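Local coordinates for protein acyl-CoA dehydrogenase (Mycobacterium thermoresistibile, PDB 3NF4) that probably uses its bound flavin-adenine dinucleotide to oxidise acyl-CoA thioesters to their 2,3-enoyl forms, as other acyl-CoA dehydrogenases do, at residues Q82-I87 against V96-H101; L252-V257 against K365-F370. All coordinates share one frame; numbering follows the deposited sequence.

Contact 1 (Q82-I87 against V96-H101)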
ATOM      1  N   GLN A  82     -14.649 -19.108  15.772  1.00 49.41           N
ATOM      2  CA  GLN A  82     -15.634 -18.014  15.777  1.00 49.09           C
ATOM      3  C   GLN A  82     -16.097 -17.662  17.219  1.00 50.16           C
ATOM      4  O   GLN A  82     -16.510 -16.523  17.498  1.00 49.80           O
ATOM      5  CB  GLN A  82     -16.826 -18.310  14.811  1.00 49.66           C
ATOM      6  CG  GLN A  82     -16.452 -18.459  13.310  1.00 48.13           C
ATOM      7  CD  GLN A  82     -17.652 -18.465  12.330  1.00 50.34           C
ATOM      8  OE1 GLN A  82     -18.342 -17.451  12.143  1.00 50.67           O
ATOM      9  NE2 GLN A  82     -17.866 -19.595  11.674  1.00 48.02           N
ATOM     10  N   VAL A  83     -16.019 -18.631  18.138  1.00 51.29           N
ATOM     11  CA  VAL A  83     -16.220 -18.346  19.569  1.00 52.00           C
ATOM     12  C   VAL A  83     -15.059 -17.497  20.116  1.00 51.12           C
ATOM     13  O   VAL A  83     -15.258 -16.521  20.866  1.00 50.56           O
ATOM     14  CB  VAL A  83     -16.322 -19.633  20.420  1.00 53.65           C
ATOM     15  CG1 VAL A  83     -16.224 -19.291  21.918  1.00 53.61           C
ATOM     16  CG2 VAL A  83     -17.601 -20.403  20.105  1.00 53.65           C
ATOM     17  N   LEU A  84     -13.847 -17.894  19.736  1.00 50.73           N
ATOM     18  CA  LEU A  84     -12.633 -17.141  20.034  1.00 49.59           C
ATOM     19  C   LEU A  84     -12.730 -15.701  19.493  1.00 48.60           C
ATOM     20  O   LEU A  84     -12.341 -14.746  20.166  1.00 48.80           O
ATOM     21  CB  LEU A  84     -11.426 -17.878  19.453  1.00 49.27           C
ATOM     22  CG  LEU A  84     -10.046 -17.583  20.060  1.00 50.71           C
ATOM     23  CD1 LEU A  84     -10.050 -17.782  21.608  1.00 50.96           C
ATOM     24  CD2 LEU A  84      -8.961 -18.429  19.398  1.00 49.10           C
ATOM     25  N   GLU A  85     -13.288 -15.540  18.298  1.00 47.97           N
ATOM     26  CA  GLU A  85     -13.469 -14.207  17.722  1.00 47.38           C
ATOM     27  C   GLU A  85     -14.409 -13.302  18.562  1.00 47.60           C
ATOM     28  O   GLU A  85     -14.143 -12.101  18.736  1.00 46.23           O
ATOM     29  CB  GLU A  85     -13.954 -14.317  16.260  1.00 47.03           C
ATOM     30  CG  GLU A  85     -13.773 -13.045  15.466  1.00 45.93           C
ATOM     31  CD  GLU A  85     -14.741 -12.859  14.302  1.00 44.68           C
ATOM     32  OE1 GLU A  85     -14.832 -13.690  13.365  1.00 43.73           O
ATOM     33  OE2 GLU A  85     -15.380 -11.807  14.287  1.00 46.69           O
ATOM     34  N   GLU A  86     -15.502 -13.886  19.062  1.00 48.78           N
ATOM     35  CA  GLU A  86     -16.504 -13.161  19.857  1.00 49.58           C
ATOM     36  C   GLU A  86     -15.901 -12.715  21.187  1.00 50.06           C
ATOM     37  O   GLU A  86     -16.062 -11.563  21.582  1.00 50.58           O
ATOM     38  CB  GLU A  86     -17.766 -14.013  20.093  1.00 51.46           C
ATOM     39  CG  GLU A  86     -18.668 -14.268  18.853  1.00 52.43           C
ATOM     40  CD  GLU A  86     -19.399 -13.018  18.339  1.00 56.01           C
ATOM     41  OE1 GLU A  86     -19.402 -11.977  19.035  1.00 59.26           O
ATOM     42  OE2 GLU A  86     -19.977 -13.069  17.225  1.00 57.19           O
ATOM     43  N   ILE A  87     -15.184 -13.610  21.865  1.00 49.72           N
ATOM     44  CA  ILE A  87     -14.391 -13.218  23.039  1.00 49.32           C
ATOM     45  C   ILE A  87     -13.425 -12.030  22.781  1.00 48.20           C
ATOM     46  O   ILE A  87     -13.491 -11.031  23.504  1.00 48.04           O
ATOM     47  CB  ILE A  87     -13.630 -14.415  23.654  1.00 49.70           C
ATOM     48  CG1 ILE A  87     -14.624 -15.477  24.118  1.00 49.57           C
ATOM     49  CG2 ILE A  87     -12.724 -13.970  24.826  1.00 49.08           C
ATOM     50  CD1 ILE A  87     -13.992 -16.867  24.314  1.00 49.44           C
ATOM     51  N   VAL A  96      -6.267 -14.142  23.775  1.00 46.25           N
ATOM     52  CA  VAL A  96      -4.901 -14.646  23.594  1.00 45.97           C
ATOM     53  C   VAL A  96      -4.630 -15.795  24.608  1.00 46.95           C
ATOM     54  O   VAL A  96      -4.195 -16.887  24.226  1.00 47.96           O
ATOM     55  CB  VAL A  96      -3.813 -13.494  23.628  1.00 45.42           C
ATOM     56  CG1 VAL A  96      -2.409 -14.052  23.664  1.00 45.86           C
ATOM     57  CG2 VAL A  96      -3.929 -12.590  22.397  1.00 44.33           C
ATOM     58  N   ALA A  97      -4.943 -15.586  25.881  1.00 46.82           N
ATOM     59  CA  ALA A  97      -4.711 -16.624  26.889  1.00 47.89           C
ATOM     60  C   ALA A  97      -5.529 -17.895  26.650  1.00 49.10           C
ATOM     61  O   ALA A  97      -5.079 -19.007  26.982  1.00 49.42           O
ATOM     62  CB  ALA A  97      -4.998 -16.083  28.276  1.00 47.94           C
ATOM     63  N   VAL A  98      -6.750 -17.742  26.130  1.00 49.63           N
ATOM     64  CA  VAL A  98      -7.565 -18.924  25.792  1.00 51.19           C
ATOM     65  C   VAL A  98      -6.880 -19.753  24.705  1.00 51.84           C
ATOM     66  O   VAL A  98      -6.786 -20.981  24.802  1.00 53.23           O
ATOM     67  CB  VAL A  98      -9.023 -18.579  25.418  1.00 51.33           C
ATOM     68  CG1 VAL A  98      -9.753 -19.812  24.894  1.00 50.87           C
ATOM     69  CG2 VAL A  98      -9.754 -18.049  26.653  1.00 52.19           C
ATOM     70  N   SER A  99      -6.360 -19.056  23.705  1.00 51.32           N
ATOM     71  CA  SER A  99      -5.646 -19.667  22.601  1.00 51.47           C
ATOM     72  C   SER A  99      -4.401 -20.422  23.052  1.00 52.20           C
ATOM     73  O   SER A  99      -4.155 -21.528  22.605  1.00 52.60           O
ATOM     74  CB  SER A  99      -5.274 -18.588  21.585  1.00 50.14           C
ATOM     75  OG  SER A  99      -5.057 -19.166  20.326  1.00 51.37           O
ATOM     76  N   VAL A 100      -3.624 -19.815  23.944  1.00 53.10           N
ATOM     77  CA  VAL A 100      -2.445 -20.454  24.511  1.00 54.51           C
ATOM     78  C   VAL A 100      -2.796 -21.747  25.277  1.00 57.19           C
ATOM     79  O   VAL A 100      -2.080 -22.759  25.170  1.00 58.27           O
ATOM     80  CB  VAL A 100      -1.625 -19.445  25.375  1.00 54.55           C
ATOM     81  CG1 VAL A 100      -0.617 -20.159  26.302  1.00 53.86           C
ATOM     82  CG2 VAL A 100      -0.921 -18.419  24.451  1.00 51.56           C
ATOM     83  N   HIS A 101      -3.916 -21.736  25.998  1.00 58.32           N
ATOM     84  CA  HIS A 101      -4.328 -22.917  26.757  1.00 61.29           C
ATOM     85  C   HIS A 101      -4.531 -24.164  25.871  1.00 62.61           C
ATOM     86  O   HIS A 101      -4.125 -25.276  26.254  1.00 63.97           O
ATOM     87  CB  HIS A 101      -5.578 -22.615  27.564  1.00 61.60           C
ATOM     88  CG  HIS A 101      -6.088 -23.782  28.341  1.00 65.13           C
ATOM     89  ND1 HIS A 101      -5.515 -24.194  29.525  1.00 66.85           N
ATOM     90  CD2 HIS A 101      -7.131 -24.618  28.114  1.00 67.62           C
ATOM     91  CE1 HIS A 101      -6.179 -25.238  29.994  1.00 69.03           C
ATOM     92  NE2 HIS A 101      -7.164 -25.515  29.157  1.00 69.91           N
TER
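L84 reaches from one helix to lie against V98 and S99 of the next, joining two consecutive helices of the N-terminal helical domain of the acyl-CoA dehydrogenase fold. The short connection between helix 77-88 and helix 92-104 brings the two segments together in the interior of the subunit, where the CA atoms of L84 and S99 stand 7.9 Å apart. Along 82-87, the first two residues look elsewhere: Q82 hydrogen-bonds to R13 and to the carbonyl of E78, while V83 packs on I24 and T27 of helix 18-35.

L84 then turns directly to its partner. Its CG lies opposite the backbone N about chi1 (-158°), which carries the isobutyl fork outward so that its two prongs meet different residues. CD1 settles alongside V98, 3.9 Å from V98 CG1 and almost as near to V98 CB, and the two side chains slip past each other in opposite directions. The other prong, CD2, comes 4.1 Å from S99 OG, a van der Waals approach of a methyl to a hydroxyl.

E85 and E86 leave on the side of the helix turned from this contact, and their carboxylates are paired with arginines: R13 and R304 hold E85, R13 and R90 hold E86. Helix 77-88 thus presents an apolar flank to 96-101 and a charged one elsewhere, with the buried acids probably stabilised by these bridges. One turn beyond L84, I87 again points toward 96-101 but makes a looser approach. The V98 side chain, which also touches L62, lies beside it, with I87 CD1 stopping 5.0 Å from V98 CG2.

Contact 2 (L252-V257 against K365-F370). With FAD (flavin-adenine dinucleotide), chain C.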
ATOM      1  N   LEU A 252      -3.767 -20.097  13.320  1.00 47.87           N
ATOM      2  CA  LEU A 252      -5.246 -19.874  13.193  1.00 47.00           C
ATOM      3  C   LEU A 252      -5.924 -19.246  14.407  1.00 46.11           C
ATOM      4  O   LEU A 252      -6.763 -18.348  14.252  1.00 45.01           O
ATOM      5  CB  LEU A 252      -6.013 -21.163  12.860  1.00 47.63           C
ATOM      6  CG  LEU A 252      -5.768 -21.854  11.539  1.00 48.94           C
ATOM      7  CD1 LEU A 252      -6.633 -23.092  11.466  1.00 50.89           C
ATOM      8  CD2 LEU A 252      -6.056 -20.909  10.346  1.00 50.38           C
ATOM      9  N   GLY A 253      -5.603 -19.745  15.604  1.00 46.13           N
ATOM     10  CA  GLY A 253      -5.981 -19.057  16.844  1.00 45.48           C
ATOM     11  C   GLY A 253      -5.803 -17.538  16.757  1.00 44.65           C
ATOM     12  O   GLY A 253      -6.772 -16.788  16.883  1.00 45.89           O
ATOM     13  N   ILE A 254      -4.576 -17.083  16.502  1.00 43.45           N
ATOM     14  CA  ILE A 254      -4.252 -15.656  16.443  1.00 41.81           C
ATOM     15  C   ILE A 254      -4.924 -14.894  15.276  1.00 40.30           C
ATOM     16  O   ILE A 254      -5.292 -13.715  15.441  1.00 39.13           O
ATOM     17  CB  ILE A 254      -2.710 -15.440  16.421  1.00 41.50           C
ATOM     18  CG1 ILE A 254      -2.104 -15.913  17.746  1.00 43.44           C
ATOM     19  CG2 ILE A 254      -2.339 -13.980  16.115  1.00 40.50           C
ATOM     20  CD1 ILE A 254      -2.735 -15.354  19.034  1.00 42.62           C
ATOM     21  N   ALA A 255      -5.078 -15.556  14.122  1.00 39.57           N
ATOM     22  CA  ALA A 255      -5.879 -14.997  13.029  1.00 38.86           C
ATOM     23  C   ALA A 255      -7.280 -14.671  13.522  1.00 38.45           C
ATOM     24  O   ALA A 255      -7.790 -13.609  13.221  1.00 37.76           O
ATOM     25  CB  ALA A 255      -5.937 -15.942  11.845  1.00 38.83           C
ATOM     26  N   ALA A 256      -7.878 -15.563  14.325  1.00 39.28           N
ATOM     27  CA  ALA A 256      -9.239 -15.330  14.859  1.00 39.50           C
ATOM     28  C   ALA A 256      -9.260 -14.188  15.872  1.00 39.52           C
ATOM     29  O   ALA A 256     -10.202 -13.380  15.857  1.00 39.64           O
ATOM     30  CB  ALA A 256      -9.819 -16.593  15.487  1.00 40.44           C
ATOM     31  N   VAL A 257      -8.235 -14.126  16.741  1.00 38.79           N
ATOM     32  CA  VAL A 257      -8.110 -13.042  17.719  1.00 38.17           C
ATOM     33  C   VAL A 257      -7.965 -11.676  17.039  1.00 38.18           C
ATOM     34  O   VAL A 257      -8.585 -10.711  17.469  1.00 39.15           O
ATOM     35  CB  VAL A 257      -6.937 -13.293  18.742  1.00 38.66           C
ATOM     36  CG1 VAL A 257      -6.700 -12.077  19.624  1.00 36.18           C
ATOM     37  CG2 VAL A 257      -7.279 -14.512  19.662  1.00 38.85           C
ATOM     38  N   LYS A 365      -0.500  -3.991  17.359  1.00 36.70           N
ATOM     39  CA  LYS A 365       0.917  -4.024  16.956  1.00 37.24           C
ATOM     40  C   LYS A 365       1.626  -5.349  17.287  1.00 38.20           C
ATOM     41  O   LYS A 365       2.342  -5.870  16.446  1.00 37.93           O
ATOM     42  CB  LYS A 365       1.706  -2.825  17.525  1.00 36.41           C
ATOM     43  CG  LYS A 365       3.163  -2.768  17.103  1.00 37.22           C
ATOM     44  CD  LYS A 365       3.334  -2.587  15.559  1.00 38.80           C
ATOM     45  CE  LYS A 365       4.157  -3.735  14.966  1.00 38.45           C
ATOM     46  NZ  LYS A 365       4.387  -3.629  13.488  1.00 37.30           N
ATOM     47  N   ILE A 366       1.423  -5.892  18.489  1.00 40.01           N
ATOM     48  CA  ILE A 366       2.136  -7.135  18.926  1.00 41.70           C
ATOM     49  C   ILE A 366       1.650  -8.379  18.139  1.00 42.45           C
ATOM     50  O   ILE A 366       2.378  -9.358  17.959  1.00 43.63           O
ATOM     51  CB  ILE A 366       2.002  -7.367  20.474  1.00 43.12           C
ATOM     52  CG1 ILE A 366       2.883  -8.547  20.993  1.00 46.14           C
ATOM     53  CG2 ILE A 366       0.554  -7.657  20.853  1.00 40.47           C
ATOM     54  CD1 ILE A 366       4.399  -8.508  20.597  1.00 46.19           C
ATOM     55  N   MET A 367       0.424  -8.326  17.648  1.00 42.01           N
ATOM     56  CA  MET A 367      -0.121  -9.401  16.830  1.00 42.39           C
ATOM     57  C   MET A 367       0.657  -9.633  15.518  1.00 42.32           C
ATOM     58  O   MET A 367       0.788 -10.795  15.039  1.00 42.68           O
ATOM     59  CB  MET A 367      -1.596  -9.114  16.565  1.00 41.83           C
ATOM     60  CG  MET A 367      -2.484 -10.149  17.090  1.00 43.31           C
ATOM     61  SD  MET A 367      -3.819  -9.472  18.054  1.00 44.89           S
ATOM     62  CE  MET A 367      -3.237  -9.793  19.724  1.00 43.55           C
ATOM     63  N   GLN A 368       1.187  -8.552  14.948  1.00 40.30           N
ATOM     64  CA  GLN A 368       2.069  -8.662  13.783  1.00 40.44           C
ATOM     65  C   GLN A 368       3.411  -9.379  14.122  1.00 41.90           C
ATOM     66  O   GLN A 368       4.148  -9.809  13.206  1.00 41.48           O
ATOM     67  CB  GLN A 368       2.339  -7.275  13.172  1.00 39.54           C
ATOM     68  CG  GLN A 368       1.105  -6.572  12.549  1.00 38.91           C
ATOM     69  CD  GLN A 368       1.445  -5.217  11.943  1.00 41.76           C
ATOM     70  OE1 GLN A 368       1.813  -4.277  12.657  1.00 39.88           O
ATOM     71  NE2 GLN A 368       1.330  -5.112  10.605  1.00 39.47           N
ATOM     72  N   ILE A 369       3.688  -9.518  15.425  1.00 42.26           N
ATOM     73  CA  ILE A 369       4.985  -9.962  15.928  1.00 44.20           C
ATOM     74  C   ILE A 369       4.993 -11.386  16.516  1.00 46.46           C
ATOM     75  O   ILE A 369       5.833 -12.193  16.126  1.00 48.40           O
ATOM     76  CB  ILE A 369       5.603  -8.940  16.942  1.00 44.00           C
ATOM     77  CG1 ILE A 369       6.137  -7.714  16.190  1.00 42.79           C
ATOM     78  CG2 ILE A 369       6.712  -9.578  17.770  1.00 42.98           C
ATOM     79  CD1 ILE A 369       6.151  -6.418  16.987  1.00 39.86           C
ATOM     80  N   PHE A 370       4.095 -11.721  17.436  1.00 47.45           N
ATOM     81  CA  PHE A 370       4.146 -13.083  17.976  1.00 49.25           C
ATOM     82  C   PHE A 370       3.477 -14.180  17.123  1.00 49.65           C
ATOM     83  O   PHE A 370       2.821 -13.882  16.130  1.00 49.11           O
ATOM     84  CB  PHE A 370       3.773 -13.160  19.466  1.00 50.39           C
ATOM     85  CG  PHE A 370       2.359 -12.729  19.808  1.00 50.94           C
ATOM     86  CD1 PHE A 370       2.088 -12.250  21.094  1.00 53.47           C
ATOM     87  CD2 PHE A 370       1.320 -12.823  18.899  1.00 51.38           C
ATOM     88  CE1 PHE A 370       0.797 -11.840  21.469  1.00 52.46           C
ATOM     89  CE2 PHE A 370       0.017 -12.425  19.256  1.00 52.09           C
ATOM     90  CZ  PHE A 370      -0.239 -11.935  20.547  1.00 52.25           C
TER
HETATM   91  PA  FAD C 384      13.877 -11.716  16.464  1.00 65.11           P
HETATM   92  O1A FAD C 384      13.894 -13.174  16.098  1.00 65.34           O
HETATM   93  O2A FAD C 384      15.101 -11.157  17.139  1.00 66.49           O
HETATM   94  O5B FAD C 384      13.623 -10.850  15.126  1.00 64.51           O
HETATM   95  C5B FAD C 384      13.824  -9.441  15.027  1.00 61.57           C
HETATM   96  C4B FAD C 384      13.486  -8.978  13.601  1.00 60.86           C
HETATM   97  O4B FAD C 384      14.269  -9.666  12.602  1.00 61.61           O
HETATM   98  C3B FAD C 384      12.021  -9.235  13.269  1.00 60.14           C
HETATM   99  O3B FAD C 384      11.510  -8.116  12.548  1.00 58.43           O
HETATM  100  C2B FAD C 384      12.044 -10.446  12.350  1.00 61.58           C
HETATM  101  O2B FAD C 384      10.885 -10.500  11.489  1.00 60.55           O
HETATM  102  C1B FAD C 384      13.409 -10.313  11.648  1.00 61.15           C
HETATM  103  N9A FAD C 384      13.876 -11.669  11.267  1.00 62.18           N
HETATM  104  C8A FAD C 384      14.266 -12.662  12.119  1.00 61.83           C
HETATM  105  N7A FAD C 384      14.576 -13.760  11.396  1.00 60.55           N
HETATM  106  C5A FAD C 384      14.386 -13.453  10.091  1.00 61.77           C
HETATM  107  C6A FAD C 384      14.545 -14.161   8.903  1.00 63.28           C
HETATM  108  N6A FAD C 384      14.966 -15.449   8.941  1.00 63.45           N
HETATM  109  N1A FAD C 384      14.270 -13.549   7.711  1.00 63.08           N
HETATM  110  C2A FAD C 384      13.843 -12.272   7.670  1.00 61.39           C
HETATM  111  N3A FAD C 384      13.672 -11.577   8.809  1.00 61.02           N
HETATM  112  C4A FAD C 384      13.935 -12.138  10.016  1.00 60.74           C
HETATM  113  N1  FAD C 384       6.936 -17.204  22.986  1.00 76.42           N
HETATM  114  C2  FAD C 384       6.576 -18.452  23.421  1.00 78.80           C
HETATM  115  O2  FAD C 384       7.245 -19.465  23.090  1.00 80.23           O
HETATM  116  N3  FAD C 384       5.486 -18.616  24.216  1.00 77.55           N
HETATM  117  C4  FAD C 384       4.727 -17.554  24.595  1.00 75.96           C
HETATM  118  O4  FAD C 384       3.730 -17.752  25.335  1.00 74.82           O
HETATM  119  C4X FAD C 384       5.075 -16.263  24.153  1.00 73.88           C
HETATM  120  N5  FAD C 384       4.339 -15.183  24.530  1.00 70.63           N
HETATM  121  C5X FAD C 384       4.712 -13.943  24.116  1.00 69.21           C
HETATM  122  C6  FAD C 384       3.960 -12.833  24.507  1.00 67.12           C
HETATM  123  C7  FAD C 384       4.318 -11.548  24.098  1.00 65.86           C
HETATM  124  C7M FAD C 384       3.477 -10.375  24.545  1.00 61.55           C
HETATM  125  C8  FAD C 384       5.447 -11.391  23.286  1.00 66.62           C
HETATM  126  C8M FAD C 384       5.928 -10.054  22.781  1.00 64.67           C
HETATM  127  C9  FAD C 384       6.189 -12.502  22.895  1.00 68.49           C
HETATM  128  C9A FAD C 384       5.841 -13.784  23.296  1.00 69.32           C
HETATM  129  N10 FAD C 384       6.584 -14.851  22.897  1.00 72.46           N
HETATM  130  C10 FAD C 384       6.220 -16.095  23.335  1.00 74.32           C
HETATM  131  C1' FAD C 384       7.789 -14.672  22.030  1.00 72.65           C
HETATM  132  C2' FAD C 384       7.486 -14.312  20.551  1.00 71.90           C
HETATM  133  O2' FAD C 384       6.939 -15.460  19.871  1.00 71.46           O
HETATM  134  C3' FAD C 384       8.715 -13.688  19.827  1.00 70.34           C
HETATM  135  O3' FAD C 384       8.972 -12.414  20.432  1.00 68.73           O
HETATM  136  C4' FAD C 384       8.612 -13.467  18.300  1.00 69.85           C
HETATM  137  O4' FAD C 384       8.113 -14.634  17.622  1.00 72.09           O
HETATM  138  C5' FAD C 384       9.898 -12.999  17.569  1.00 69.49           C
HETATM  139  O5' FAD C 384      11.182 -13.370  18.133  1.00 69.88           O
HETATM  140  P   FAD C 384      12.198 -12.234  18.698  1.00 68.79           P
HETATM  141  O1P FAD C 384      11.430 -11.335  19.651  1.00 67.82           O
HETATM  142  O2P FAD C 384      13.464 -12.866  19.206  1.00 69.14           O
HETATM  143  O3P FAD C 384      12.551 -11.398  17.350  1.00 66.45           O
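M367 and F370 meet I254 and V257 where the chain turns at 365-370, following on from helix 357-367, beside helix 247-274, within the C-terminal helical domain of the acyl-CoA dehydrogenase fold and next to the flavin site. I254 is the main bump on its helix, and its two arms part to meet different neighbours. CG2 lies 4.0 Å from M367 CG, where the two side chains pass at a slant. The other arm ends in CD1, 4.0 Å from F370 CE2, approaching the ring obliquely and at about a right angle to the phenylalanine side chain.

The methionine chain is bent at chi2 (131°) and again at chi3. Folded in this way, it runs from I254 to the next turn of the helix and reaches V257 with its thioether end, M367 CE coming 4.1 Å from V257 CG1, with SD nearly as close. I254 and V257 thus form a shallow apolar step against which M367 lies. V96 of helix 92-104 touches both V257 and M367.

The F370 ring lies between I254 and the flavin, touching both. Its chi1 of 62° sets CG between the backbone N and the carbonyl carbon and folds the ring back against the turn, with I366 O above one face, offset toward the rim. That oxygen accepts from both I369 N and F370 N, fixing the turn that presents the ring. Where the turn faces the second subunit, K365 NZ gives Q368 OE1 a 2.8 Å hydrogen bond, arriving 51° out of the carbonyl plane, and also bonds to T340 and Q344 of that subunit. At the corner of the ring diagonally across from CE2, F370 CD1 lies 3.8 Å from FAD C7, which sits at the ring edge.

From the N terminus, contact 1 comes first and spans only eight residues, most of them helical, between consecutive helices. The chain then runs through the strands of the middle domain before entering helix 247-274, where contact 2 opens a much longer, mostly helical loop that closes at 365-370. The two are in series, neither nested nor crossed, yet their centres lie only about 11 Å apart. S99 OG packs 3.6 Å from G253 CA, E85 CG lies against A256 O, and L84 CD2 lies 3.7 Å from G253 O. Helix 247-274, itself C-terminal, therefore packs against the N-terminal helices through G253 and A256 and carries contact 2 on I254 and V257, which extends that core to the flavin.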